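Local coordinates for bifunctional endo-1,4-beta-xylanase A (Neocallimastix patriciarum, PDB 2VG9), which hydrolyses the internal beta-1,4 bonds of xylan as a family 11 endo-xylanase, at residues I114-G127 and G134-G146. Sequence-based numbering, arbitrary orientation.
Sequences IIEDWVDWVPDAQG and GAQYKIFQMDHTG. With CD (cadmium ion), chain B.
Tyr137 and Glu116 are joined by a short hydrogen bond in a buried setting. Tyr137 OH donates to Glu116 OE2 at 2.6 Å, on the syn lone pair. The carboxylate lies at the ring edge, its plane only 14° from that of the ring. Glu116 gets there by bending its chain at chi2 (-74°). Glu116 and Asp117 both face Leu93 in a classic beta bulge. OE1 has its own partners, Tyr77 and Arg167, and Arg163 also bonds to Tyr137 OH.

A second polar link lies on the more open side. Lys138 is fully extended and crosses the Asp124 side chain at about a right angle. Its NZ makes a salt bridge to Asp124 OD1, 2.7 Å away, entering on the syn side and 15° out of the carboxylate plane. A water accepts from Gly127 N and, weakly, from Lys138 NZ.

Phe140 packs against the loop backbone, with Ala125 N over the centre of one ring face, 3.9 Å above the plane. This nitrogen is buried by the contact and has no partner in the model. At Gly127, CA comes within 3.1 Å of Ile139 O. Three apolar pairs add to the packing. Ala125 CB meets Phe140 CD1 at 3.9 Å, and Pro123 CB nears Phe140 CZ. Ile114 CG2 touches Tyr137 CE1, also at 3.9 Å.

The contact joins strand 135-145 of the jelly roll to the loop after strand 117-119 and, through Tyr137, to the chain around Ile114 and Glu116. Two carboxylates on one segment take donors from the other. The buried Glu116, gripped through both oxygens by tyrosine and arginine, is probably held as an anion.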
# COMPACT_ATOMS: atom_id res chain seq x y z
N ILE A 114 -4.84 1.54 2.77
CA ILE A 114 -6.28 1.38 2.64
C ILE A 114 -6.46 -0.06 2.18
O ILE A 114 -6.25 -0.38 1.00
CB ILE A 114 -6.91 2.38 1.64
CG1 ILE A 114 -6.66 3.83 2.11
CG2 ILE A 114 -8.41 2.13 1.49
CD1 ILE A 114 -6.87 4.84 1.00
N ILE A 115 -6.81 -0.93 3.14
CA ILE A 115 -6.73 -2.37 2.87
C ILE A 115 -8.05 -2.89 2.38
O ILE A 115 -9.04 -2.90 3.12
CB ILE A 115 -6.23 -3.16 4.11
CG1 ILE A 115 -4.94 -2.54 4.66
CG2 ILE A 115 -6.08 -4.65 3.78
CD1 ILE A 115 -4.35 -3.25 5.90
N GLU A 116 -8.03 -3.36 1.13
CA GLU A 116 -9.20 -3.86 0.42
C GLU A 116 -9.45 -5.35 0.61
O GLU A 116 -10.60 -5.81 0.60
CB GLU A 116 -9.03 -3.56 -1.08
CG GLU A 116 -8.99 -2.09 -1.36
CD GLU A 116 -10.39 -1.45 -1.22
OE1 GLU A 116 -11.21 -1.59 -2.17
OE2 GLU A 116 -10.66 -0.83 -0.17
N ASP A 117 -8.38 -6.10 0.80
CA ASP A 117 -8.45 -7.55 0.95
C ASP A 117 -7.16 -7.96 1.66
O ASP A 117 -6.13 -7.23 1.62
CB ASP A 117 -8.58 -8.24 -0.42
CG ASP A 117 -9.16 -9.67 -0.34
OD1 ASP A 117 -9.39 -10.21 0.75
OD2 ASP A 117 -9.37 -10.29 -1.39
N TRP A 118 -7.25 -9.08 2.40
CA TRP A 118 -6.15 -9.61 3.18
C TRP A 118 -6.43 -11.09 3.44
O TRP A 118 -7.58 -11.55 3.37
CB TRP A 118 -5.95 -8.90 4.53
CG TRP A 118 -7.22 -8.84 5.38
CD1 TRP A 118 -8.17 -7.85 5.37
CD2 TRP A 118 -7.68 -9.83 6.32
NE1 TRP A 118 -9.18 -8.15 6.26
CE2 TRP A 118 -8.89 -9.36 6.86
CE3 TRP A 118 -7.16 -11.07 6.77
CZ2 TRP A 118 -9.63 -10.10 7.83
CZ3 TRP A 118 -7.90 -11.82 7.74
CH2 TRP A 118 -9.13 -11.32 8.24
N VAL A 119 -5.38 -11.83 3.78
CA VAL A 119 -5.55 -13.23 4.09
C VAL A 119 -4.86 -13.55 5.42
O VAL A 119 -3.72 -13.11 5.65
CB VAL A 119 -5.06 -14.16 2.96
CG1 VAL A 119 -5.21 -15.66 3.37
CG2 VAL A 119 -5.82 -13.84 1.64
N ASP A 120 -5.62 -14.25 6.29
CA ASP A 120 -5.17 -14.81 7.60
C ASP A 120 -4.98 -13.79 8.72
O ASP A 120 -5.25 -14.08 9.88
CB ASP A 120 -3.88 -15.64 7.47
CG ASP A 120 -4.09 -16.94 6.72
OD1 ASP A 120 -5.20 -17.48 6.70
OD2 ASP A 120 -3.12 -17.42 6.13
N TRP A 121 -4.50 -12.61 8.37
CA TRP A 121 -4.20 -11.59 9.39
C TRP A 121 -4.13 -10.22 8.77
O TRP A 121 -3.62 -10.05 7.66
CB TRP A 121 -2.86 -11.89 10.09
CG TRP A 121 -2.50 -10.94 11.21
CD1 TRP A 121 -2.85 -11.05 12.54
CD2 TRP A 121 -1.69 -9.76 11.11
NE1 TRP A 121 -2.31 -10.01 13.26
CE2 TRP A 121 -1.60 -9.21 12.41
CE3 TRP A 121 -1.03 -9.12 10.05
CZ2 TRP A 121 -0.88 -8.04 12.67
CZ3 TRP A 121 -0.32 -7.96 10.31
CH2 TRP A 121 -0.26 -7.43 11.61
N VAL A 122 -4.63 -9.24 9.51
CA VAL A 122 -4.56 -7.83 9.10
C VAL A 122 -4.30 -7.06 10.40
O VAL A 122 -4.69 -7.56 11.47
CB VAL A 122 -5.91 -7.40 8.41
CG1 VAL A 122 -7.08 -7.41 9.42
CG2 VAL A 122 -5.81 -6.04 7.72
N PRO A 123 -3.54 -5.93 10.33
CA PRO A 123 -3.42 -5.02 11.45
C PRO A 123 -4.76 -4.56 12.03
O PRO A 123 -5.75 -4.45 11.30
CB PRO A 123 -2.66 -3.81 10.86
CG PRO A 123 -1.90 -4.36 9.74
CD PRO A 123 -2.73 -5.49 9.17
N ASP A 124 -4.76 -4.33 13.34
CA ASP A 124 -5.95 -3.91 14.05
C ASP A 124 -5.57 -3.17 15.34
O ASP A 124 -4.47 -3.37 15.90
CB ASP A 124 -6.83 -5.14 14.33
CG ASP A 124 -8.24 -4.77 14.76
OD1 ASP A 124 -8.79 -3.74 14.30
OD2 ASP A 124 -8.80 -5.56 15.54
N ALA A 125 -6.45 -2.28 15.77
CA ALA A 125 -6.31 -1.57 17.02
C ALA A 125 -7.68 -0.97 17.29
O ALA A 125 -8.55 -0.95 16.40
CB ALA A 125 -5.20 -0.48 16.93
N GLN A 126 -7.90 -0.50 18.52
CA GLN A 126 -9.06 0.32 18.81
C GLN A 126 -9.24 1.40 17.72
O GLN A 126 -8.31 2.15 17.40
CB GLN A 126 -8.87 0.98 20.18
CG GLN A 126 -10.15 1.12 20.98
CD GLN A 126 -10.32 0.00 22.03
OE1 GLN A 126 -10.98 -1.03 21.79
NE2 GLN A 126 -9.72 0.21 23.21
N GLY A 127 -10.43 1.47 17.14
CA GLY A 127 -10.61 2.33 16.00
C GLY A 127 -12.04 2.74 15.87
O GLY A 127 -12.82 2.55 16.80
N GLY A 134 -19.70 4.11 0.07
CA GLY A 134 -20.86 3.32 0.40
C GLY A 134 -20.53 2.07 1.21
O GLY A 134 -21.39 1.18 1.35
N ALA A 135 -19.29 1.99 1.70
CA ALA A 135 -18.82 0.79 2.37
C ALA A 135 -18.21 1.13 3.73
O ALA A 135 -17.72 2.25 3.95
CB ALA A 135 -17.77 0.08 1.50
N GLN A 136 -18.22 0.12 4.61
CA GLN A 136 -17.68 0.24 5.95
C GLN A 136 -16.17 -0.03 6.00
O GLN A 136 -15.69 -1.04 5.45
CB GLN A 136 -18.42 -0.71 6.91
CG GLN A 136 -19.92 -0.39 7.08
CD GLN A 136 -20.19 1.12 7.40
OE1 GLN A 136 -20.69 1.88 6.55
NE2 GLN A 136 -19.84 1.54 8.62
N TYR A 137 -15.45 0.91 6.63
CA TYR A 137 -14.01 0.78 6.85
C TYR A 137 -13.81 1.12 8.31
O TYR A 137 -14.49 2.00 8.85
CB TYR A 137 -13.20 1.78 6.01
CG TYR A 137 -13.09 1.45 4.54
CD1 TYR A 137 -11.93 0.85 4.02
CD2 TYR A 137 -14.14 1.73 3.66
CE1 TYR A 137 -11.83 0.58 2.65
CE2 TYR A 137 -14.04 1.41 2.28
CZ TYR A 137 -12.91 0.84 1.80
OH TYR A 137 -12.79 0.53 0.44
N LYS A 138 -12.87 0.43 8.94
CA LYS A 138 -12.41 0.75 10.28
C LYS A 138 -11.14 1.54 10.15
O LYS A 138 -10.18 1.10 9.47
CB LYS A 138 -12.11 -0.55 11.01
CG LYS A 138 -11.62 -0.33 12.43
CD LYS A 138 -11.40 -1.65 13.15
CE LYS A 138 -10.97 -1.34 14.59
NZ LYS A 138 -11.01 -2.58 15.41
N ILE A 139 -11.10 2.70 10.80
CA ILE A 139 -9.91 3.52 10.79
C ILE A 139 -9.20 3.53 12.16
O ILE A 139 -9.85 3.53 13.24
CB ILE A 139 -10.20 4.94 10.26
CG1 ILE A 139 -11.12 5.72 11.22
CG2 ILE A 139 -10.79 4.87 8.82
CD1 ILE A 139 -11.29 7.24 10.91
N PHE A 140 -7.88 3.50 12.11
CA PHE A 140 -7.08 3.56 13.31
C PHE A 140 -5.68 3.95 12.91
O PHE A 140 -5.29 3.83 11.73
CB PHE A 140 -7.08 2.21 14.09
CG PHE A 140 -6.70 1.01 13.25
CD1 PHE A 140 -5.37 0.59 13.17
CD2 PHE A 140 -7.67 0.31 12.52
CE1 PHE A 140 -5.00 -0.52 12.40
CE2 PHE A 140 -7.30 -0.81 11.72
CZ PHE A 140 -5.97 -1.22 11.65
N GLN A 141 -4.91 4.42 13.90
CA GLN A 141 -3.51 4.71 13.69
C GLN A 141 -2.67 3.98 14.73
O GLN A 141 -3.20 3.55 15.75
CB GLN A 141 -3.22 6.23 13.66
CG GLN A 141 -3.74 7.03 14.86
CD GLN A 141 -2.76 7.06 16.01
OE1 GLN A 141 -1.57 7.10 15.79
NE2 GLN A 141 -3.28 7.02 17.24
N MET A 142 -1.39 3.79 14.43
CA MET A 142 -0.48 3.13 15.38
C MET A 142 0.96 3.52 15.14
O MET A 142 1.30 3.95 14.05
CB MET A 142 -0.67 1.60 15.39
CG MET A 142 -0.16 0.78 14.21
SD MET A 142 -0.95 -0.88 14.20
CE MET A 142 -0.71 -1.38 15.90
N ASP A 143 1.77 3.45 16.19
CA ASP A 143 3.20 3.65 16.07
C ASP A 143 3.83 2.45 15.35
O ASP A 143 3.32 1.31 15.40
CB ASP A 143 3.86 3.82 17.46
CG ASP A 143 3.47 5.12 18.17
OD1 ASP A 143 2.94 6.06 17.53
OD2 ASP A 143 3.72 5.23 19.39
N HIS A 144 4.93 2.72 14.66
CA HIS A 144 5.78 1.68 14.11
C HIS A 144 7.21 2.19 14.17
O HIS A 144 7.44 3.39 14.09
CB HIS A 144 5.39 1.34 12.67
CG HIS A 144 6.05 0.10 12.15
ND1 HIS A 144 7.11 0.14 11.26
CD2 HIS A 144 5.82 -1.21 12.40
CE1 HIS A 144 7.49 -1.09 10.98
NE2 HIS A 144 6.74 -1.93 11.68
N THR A 145 8.16 1.27 14.34
CA THR A 145 9.59 1.59 14.34
C THR A 145 10.28 0.73 13.28
O THR A 145 10.14 -0.51 13.26
CB THR A 145 10.23 1.46 15.76
OG1 THR A 145 9.40 2.13 16.74
CG2 THR A 145 11.63 2.11 15.78
N GLY A 146 10.96 1.39 12.36
CA GLY A 146 11.53 0.70 11.24
C GLY A 146 12.05 1.63 10.18
O GLY A 146 11.98 2.85 10.33
CD CD B . -4.64 -19.23 5.36
O HOH W 1 -6.90 5.05 16.27
O HOH W 2 -12.31 -0.77 18.02
O HOH W 3 -3.50 -19.34 3.19